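Local coordinates for protein scribble homolog (Homo sapiens, PDB 6EEY), which is a cell-polarity scaffold that binds C-terminal PDZ ligands of the alpha1D-adrenergic receptor, probably through PDZ domains such as this fourth one, at residues Leu63-Val66 against Asn67-Ser70; Glu78-Gln81 against Leu82-Val86. The protein carries 1 engineered substitution. One frame throughout, in Å; residues are numbered along the deposited sequence.

In the fold
Contact 1, the hairpin of strands 62-66 and 69-70, and contact 2, the end of helix 76-83 with the loop that follows, succeed each other in the chain and lie with centres about 10 Å apart. Val66 joins them: its CG2 packs on Leu83 CD2 at 3.8 Å and its CG1 on Leu82 O at 3.5 Å. At the turn, Asn67 ND2 rests 3.5 Å from Ser85 CB. The helix end thus packs on the hairpin's face that carries Val66 and Gln69. As in other PDZ domains, helix 76-83 and strand 19-23 probably line the groove for a C-terminal peptide, so contact 2 would belong to the helical wall.

Contact 1. Residues Leu63-Val66 against Asn67-Ser70; sequences LLEV and NQQS
The carboxylate of Glu65 has one face over the peptide group that follows Gln68, with Glu65 CD 4.0 Å from Gln68 O. At its nearer end, Glu65 OE2 stands 3.6 Å from Gln68 CA. A water above the same face donates to Glu65 OE1 and to Gln68 O, tying the acid to the turn. Glu65 gets there with CG anti to its carbonyl carbon (chi1 -61°) and the chain extended beyond it, which carries the carboxylate across to the peptide group after Gln68. The second flat group, the amide of Gln69, reaches to the turn at the end of an extended chain: Gln69 NE2 donates to Asn67 O over 3.0 Å, almost straight at 171°. The acceptor lies in the amide plane of Gln69, whereas the nitrogen sits well above the carbonyl plane of Asn67. The amide of Asn67 looks elsewhere, its OD1 taking the backbone N-H of Thr91, and Gln68 NE2 reaches Glu6.

In the backbone, Val66 and Gln69 form a hydrogen-bonded antiparallel pair, with Val66 N to Gln69 O and Gln69 N to Val66 O both 3.0 Å. One residue back, Glu65 and Ser70 make the non-hydrogen-bonded pair, where Glu65 CA approaches Gln69 O to 3.1 Å in a CA-H...O contact. A second water links Leu64 O to Ser70 OG, which also hydrogen-bonds to Leu72 N. Val66 and Gln69 share the face turned to helix 76-83, the valine being buried there. Along the other edge of the strand, Leu64 and Glu65 both face Leu93 in a classic beta bulge. Asn67 and Gln68 occupy the two central positions of a type I' turn with positive phi, the tight two-residue connection of a beta hairpin, here within the antiparallel sheet of a PDZ domain.

Contact 2. Residues Glu78-Gln81 against Leu82-Val86; sequences EAVQ and LLRSV
Leu82 O is gripped twice by Ser85, whose hydroxyl is tied in turn through a water to Gln81. Ser85 OG donates to Leu82 O over 2.7 Å, the backbone Ser85 N donates over 3.1 Å, and both come from the same face of the carbonyl plane. The hydroxyl swings back over the chain because OG lies anti to its own carbonyl carbon, beside the backbone N (chi1 -63°). Ser85 OG also accepts from a water at 2.8 Å, and Gln81 NE2 donates to that water in a longer bond of 3.3 Å. Gln81 can meet it because its side chain bends at the second torsion (57°), bringing the amide round over the loop.

The preceding turn is regular helix. Leu82 N donates to Glu78 O and Leu83 N to Ala79 O, both at 3.0 Å and four residues back. Arg84 N donates to Gln81 O, three residues back, from well above the carbonyl plane. Arg84 turns its aliphatic stem along the helix, with CG 3.4 Å from Val80 O and CD 3.8 Å from Val80 CG1, so the two side chains run side by side in the same direction. Leu83 CG lies 3.5 Å from Ala79 O, its branch lying against the backbone of the turn below.

Outside this turn, Glu78 OE1 is hydrogen-bonded to Thr75 OG1. Ala79 and Leu83 pack on strand 19-23, at Ile21 and at Ile19 with Ile21 respectively, while Leu82 joins Leu83 on Val66 of strand 62-66. The helix thus spans the two strands, and Leu83 is further bound by a backbone hydrogen bond to Leu17, just ahead of strand 19-23.

Contact 1. Residues Leu63-Val66 against Asn67-Ser70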
ATOM      1  N   LEU A  63      -4.638   1.098   2.461  1.00  3.93           N
ATOM      2  CA  LEU A  63      -4.082   1.368   1.145  1.00  4.21           C
ATOM      3  C   LEU A  63      -5.033   0.782   0.113  1.00  3.64           C
ATOM      4  O   LEU A  63      -5.195  -0.443   0.042  1.00  4.14           O
ATOM      5  CB  LEU A  63      -2.716   0.713   1.059  1.00  5.56           C
ATOM      6  CG  LEU A  63      -1.995   0.906  -0.253  1.00  4.43           C
ATOM      7  CD1 LEU A  63      -1.727   2.364  -0.559  1.00  5.50           C
ATOM      8  CD2 LEU A  63      -0.684   0.140  -0.214  1.00  6.65           C
ATOM      9  N   LEU A  64      -5.680   1.649  -0.663  1.00  3.15           N
ATOM     10  CA  LEU A  64      -6.693   1.237  -1.623  1.00  3.62           C
ATOM     11  C   LEU A  64      -6.163   1.080  -3.038  1.00  3.55           C
ATOM     12  O   LEU A  64      -6.636   0.203  -3.773  1.00  4.16           O
ATOM     13  CB  LEU A  64      -7.844   2.237  -1.658  1.00  4.47           C
ATOM     14  CG  LEU A  64      -8.684   2.319  -0.386  1.00  5.27           C
ATOM     15  CD1 LEU A  64      -9.646   3.477  -0.442  1.00 11.96           C
ATOM     16  CD2 LEU A  64      -9.463   1.033  -0.161  1.00  8.64           C
ATOM     17  N   GLU A  65      -5.214   1.910  -3.443  1.00  3.17           N
ATOM     18  CA  GLU A  65      -4.698   1.888  -4.792  1.00  4.19           C
ATOM     19  C   GLU A  65      -3.236   2.274  -4.747  1.00  3.32           C
ATOM     20  O   GLU A  65      -2.809   3.047  -3.883  1.00  3.37           O
ATOM     21  CB  GLU A  65      -5.382   2.890  -5.727  1.00  3.76           C
ATOM     22  CG  GLU A  65      -6.855   2.662  -5.884  1.00  4.73           C
ATOM     23  CD  GLU A  65      -7.518   3.575  -6.900  1.00  5.20           C
ATOM     24  OE1 GLU A  65      -8.696   3.318  -7.213  1.00  6.99           O
ATOM     25  OE2 GLU A  65      -6.890   4.525  -7.391  1.00  5.84           O
ATOM     26  N   VAL A  66      -2.492   1.761  -5.709  1.00  2.90           N
ATOM     27  CA  VAL A  66      -1.119   2.174  -5.967  1.00  3.91           C
ATOM     28  C   VAL A  66      -1.059   2.499  -7.444  1.00  3.72           C
ATOM     29  O   VAL A  66      -1.484   1.694  -8.273  1.00  4.98           O
ATOM     30  CB  VAL A  66      -0.129   1.048  -5.625  1.00  4.04           C
ATOM     31  CG1 VAL A  66       1.297   1.439  -5.974  1.00  5.43           C
ATOM     32  CG2 VAL A  66      -0.200   0.707  -4.154  1.00  6.29           C
ATOM     33  N   ASN A  67      -0.550   3.673  -7.773  1.00  4.18           N
ATOM     34  CA  ASN A  67      -0.460   4.127  -9.159  1.00  4.65           C
ATOM     35  C   ASN A  67      -1.782   3.925  -9.898  1.00  5.42           C
ATOM     36  O   ASN A  67      -1.833   3.427 -11.032  1.00  5.53           O
ATOM     37  CB  ASN A  67       0.722   3.494  -9.890  1.00  5.11           C
ATOM     38  CG  ASN A  67       2.051   4.071  -9.436  1.00  5.03           C
ATOM     39  OD1 ASN A  67       2.096   5.108  -8.775  1.00  5.49           O
ATOM     40  ND2 ASN A  67       3.138   3.425  -9.807  1.00  5.77           N
ATOM     41  N   GLN A  68      -2.858   4.320  -9.217  1.00  5.14           N
ATOM     42  CA  GLN A  68      -4.211   4.364  -9.750  1.00  6.33           C
ATOM     43  C   GLN A  68      -4.850   3.010  -9.907  1.00  5.92           C
ATOM     44  O   GLN A  68      -5.926   2.924 -10.493  1.00  7.20           O
ATOM     45  CB  GLN A  68      -4.303   5.083 -11.101  1.00  8.26           C
ATOM     46  CG  GLN A  68      -3.499   6.356 -11.184  1.00 12.18           C
ATOM     47  CD  GLN A  68      -4.012   7.416 -10.259  1.00 15.84           C
ATOM     48  OE1 GLN A  68      -5.218   7.554 -10.071  1.00 15.69           O
ATOM     49  NE2 GLN A  68      -3.099   8.184  -9.668  1.00 21.34           N
ATOM     50  N   GLN A  69      -4.230   1.948  -9.410  1.00  6.33           N
ATOM     51  CA  GLN A  69      -4.723   0.591  -9.588  1.00  6.50           C
ATOM     52  C   GLN A  69      -5.191   0.025  -8.261  1.00  4.19           C
ATOM     53  O   GLN A  69      -4.474   0.076  -7.264  1.00  5.12           O
ATOM     54  CB  GLN A  69      -3.630  -0.269 -10.198  1.00  6.96           C
ATOM     55  CG  GLN A  69      -3.299   0.207 -11.604  1.00 11.40           C
ATOM     56  CD  GLN A  69      -1.923  -0.191 -12.058  1.00 15.33           C
ATOM     57  OE1 GLN A  69      -1.676  -1.357 -12.367  1.00 17.38           O
ATOM     58  NE2 GLN A  69      -1.004   0.774 -12.089  1.00 16.60           N
ATOM     59  N   SER A  70      -6.410  -0.491  -8.257  1.00  5.69           N
ATOM     60  CA  SER A  70      -6.985  -1.064  -7.062  1.00  5.03           C
ATOM     61  C   SER A  70      -6.177  -2.265  -6.586  1.00  5.14           C
ATOM     62  O   SER A  70      -5.764  -3.127  -7.370  1.00  6.52           O
ATOM     63  CB  SER A  70      -8.416  -1.515  -7.350  1.00  5.66           C
ATOM     64  OG  SER A  70      -8.970  -2.177  -6.233  1.00  6.78           O
TER
HETATM   65  O   HOH W   1      -9.389  -0.316  -4.189  1.00  7.72           O
HETATM   66  O   HOH W   2      -8.713   2.518  -9.892  1.00  7.95           O

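Contact 2. Residues Glu78-Gln81 against Leu82-Val86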
ATOM      1  N   GLU A  78       1.700  -9.263  -5.638  1.00  5.55           N
ATOM      2  CA  GLU A  78       1.363  -8.325  -6.695  1.00  5.87           C
ATOM      3  C   GLU A  78       1.253  -6.906  -6.156  1.00  5.47           C
ATOM      4  O   GLU A  78       1.625  -5.935  -6.832  1.00  5.74           O
ATOM      5  CB  GLU A  78       0.045  -8.714  -7.332  1.00  6.13           C
ATOM      6  CG  GLU A  78       0.118  -9.921  -8.221  1.00  7.23           C
ATOM      7  CD  GLU A  78      -1.259 -10.421  -8.600  1.00  8.95           C
ATOM      8  OE1 GLU A  78      -1.966 -10.952  -7.712  1.00  8.82           O
ATOM      9  OE2 GLU A  78      -1.649 -10.238  -9.772  1.00  9.31           O
ATOM     10  N   ALA A  79       0.733  -6.757  -4.947  1.00  5.13           N
ATOM     11  CA  ALA A  79       0.677  -5.434  -4.338  1.00  5.28           C
ATOM     12  C   ALA A  79       2.070  -4.921  -4.042  1.00  5.29           C
ATOM     13  O   ALA A  79       2.381  -3.757  -4.300  1.00  5.36           O
ATOM     14  CB  ALA A  79      -0.166  -5.493  -3.071  1.00  5.71           C
ATOM     15  N   VAL A  80       2.939  -5.778  -3.529  1.00  4.99           N
ATOM     16  CA  VAL A  80       4.325  -5.380  -3.311  1.00  6.54           C
ATOM     17  C   VAL A  80       4.981  -4.971  -4.619  1.00  7.16           C
ATOM     18  O   VAL A  80       5.740  -3.995  -4.670  1.00  7.84           O
ATOM     19  CB  VAL A  80       5.087  -6.509  -2.605  1.00  7.55           C
ATOM     20  CG1 VAL A  80       6.575  -6.224  -2.620  1.00 10.16           C
ATOM     21  CG2 VAL A  80       4.599  -6.638  -1.182  1.00  9.08           C
ATOM     22  N   GLN A  81       4.717  -5.701  -5.699  1.00  6.19           N
ATOM     23  CA  GLN A  81       5.276  -5.320  -6.985  1.00  6.59           C
ATOM     24  C   GLN A  81       4.796  -3.944  -7.423  1.00  5.52           C
ATOM     25  O   GLN A  81       5.580  -3.161  -7.963  1.00  6.18           O
ATOM     26  CB  GLN A  81       4.943  -6.375  -8.034  1.00  7.99           C
ATOM     27  CG  GLN A  81       5.425  -5.993  -9.427  1.00 12.39           C
ATOM     28  CD  GLN A  81       6.917  -5.717  -9.478  1.00 18.43           C
ATOM     29  OE1 GLN A  81       7.726  -6.573  -9.122  1.00 18.65           O
ATOM     30  NE2 GLN A  81       7.290  -4.509  -9.913  1.00 18.60           N
ATOM     31  N   LEU A  82       3.521  -3.625  -7.215  1.00  5.13           N
ATOM     32  CA  LEU A  82       3.055  -2.280  -7.527  1.00  4.64           C
ATOM     33  C   LEU A  82       3.825  -1.249  -6.722  1.00  4.00           C
ATOM     34  O   LEU A  82       4.159  -0.182  -7.233  1.00  4.50           O
ATOM     35  CB  LEU A  82       1.555  -2.151  -7.294  1.00  5.40           C
ATOM     36  CG  LEU A  82       0.688  -2.700  -8.422  1.00  5.88           C
ATOM     37  CD1 LEU A  82      -0.738  -2.838  -7.952  1.00  8.13           C
ATOM     38  CD2 LEU A  82       0.755  -1.802  -9.647  1.00 12.18           C
ATOM     39  N   LEU A  83       4.112  -1.551  -5.459  1.00  4.08           N
ATOM     40  CA  LEU A  83       4.852  -0.625  -4.605  1.00  3.57           C
ATOM     41  C   LEU A  83       6.306  -0.494  -5.021  1.00  4.34           C
ATOM     42  O   LEU A  83       6.985   0.410  -4.524  1.00  5.17           O
ATOM     43  CB  LEU A  83       4.733  -1.059  -3.151  1.00  5.21           C
ATOM     44  CG  LEU A  83       3.340  -0.889  -2.547  1.00  5.65           C
ATOM     45  CD1 LEU A  83       3.191  -1.692  -1.271  1.00  6.25           C
ATOM     46  CD2 LEU A  83       3.058   0.581  -2.293  1.00  6.09           C
ATOM     47  N   ARG A  84       6.781  -1.349  -5.927  1.00  4.49           N
ATOM     48  CA  ARG A  84       8.134  -1.302  -6.467  1.00  5.38           C
ATOM     49  C   ARG A  84       8.158  -0.818  -7.909  1.00  5.92           C
ATOM     50  O   ARG A  84       9.187  -0.923  -8.576  1.00  6.67           O
ATOM     51  CB  ARG A  84       8.809  -2.665  -6.337  1.00  7.27           C
ATOM     52  CG  ARG A  84       8.978  -3.050  -4.878  1.00 11.23           C
ATOM     53  CD  ARG A  84       9.263  -4.526  -4.689  1.00  9.79           C
ATOM     54  NE  ARG A  84      10.520  -4.952  -5.300  1.00 18.45           N
ATOM     55  CZ  ARG A  84      11.690  -5.027  -4.663  1.00 18.62           C
ATOM     56  NH1 ARG A  84      12.765  -5.447  -5.319  1.00 19.36           N
ATOM     57  NH2 ARG A  84      11.792  -4.682  -3.386  1.00 18.53           N
ATOM     58  N   SER A  85       7.075  -0.240  -8.383  1.00  4.33           N
ATOM     59  CA  SER A  85       7.002   0.249  -9.745  1.00  5.36           C
ATOM     60  C   SER A  85       8.102   1.267  -9.985  1.00  5.65           C
ATOM     61  O   SER A  85       8.427   2.083  -9.121  1.00  5.72           O
ATOM     62  CB  SER A  85       5.658   0.936  -9.994  1.00  5.95           C
ATOM     63  OG  SER A  85       4.567   0.043  -9.865  1.00  6.37           O
ATOM     64  N   VAL A  86       8.646   1.256 -11.191  1.00  5.28           N
ATOM     65  CA  VAL A  86       9.655   2.237 -11.518  1.00  5.89           C
ATOM     66  C   VAL A  86       9.014   3.618 -11.609  1.00  5.82           C
ATOM     67  O   VAL A  86       7.793   3.782 -11.743  1.00  5.82           O
ATOM     68  CB  VAL A  86      10.444   1.893 -12.794  1.00 11.54           C
ATOM     69  CG1 VAL A  86      11.084   0.519 -12.672  1.00 12.00           C
ATOM     70  CG2 VAL A  86       9.555   1.969 -13.991  1.00 11.39           C
TER
HETATM   71  O   HOH W   3       5.133  -2.391 -11.189  1.00 20.32           O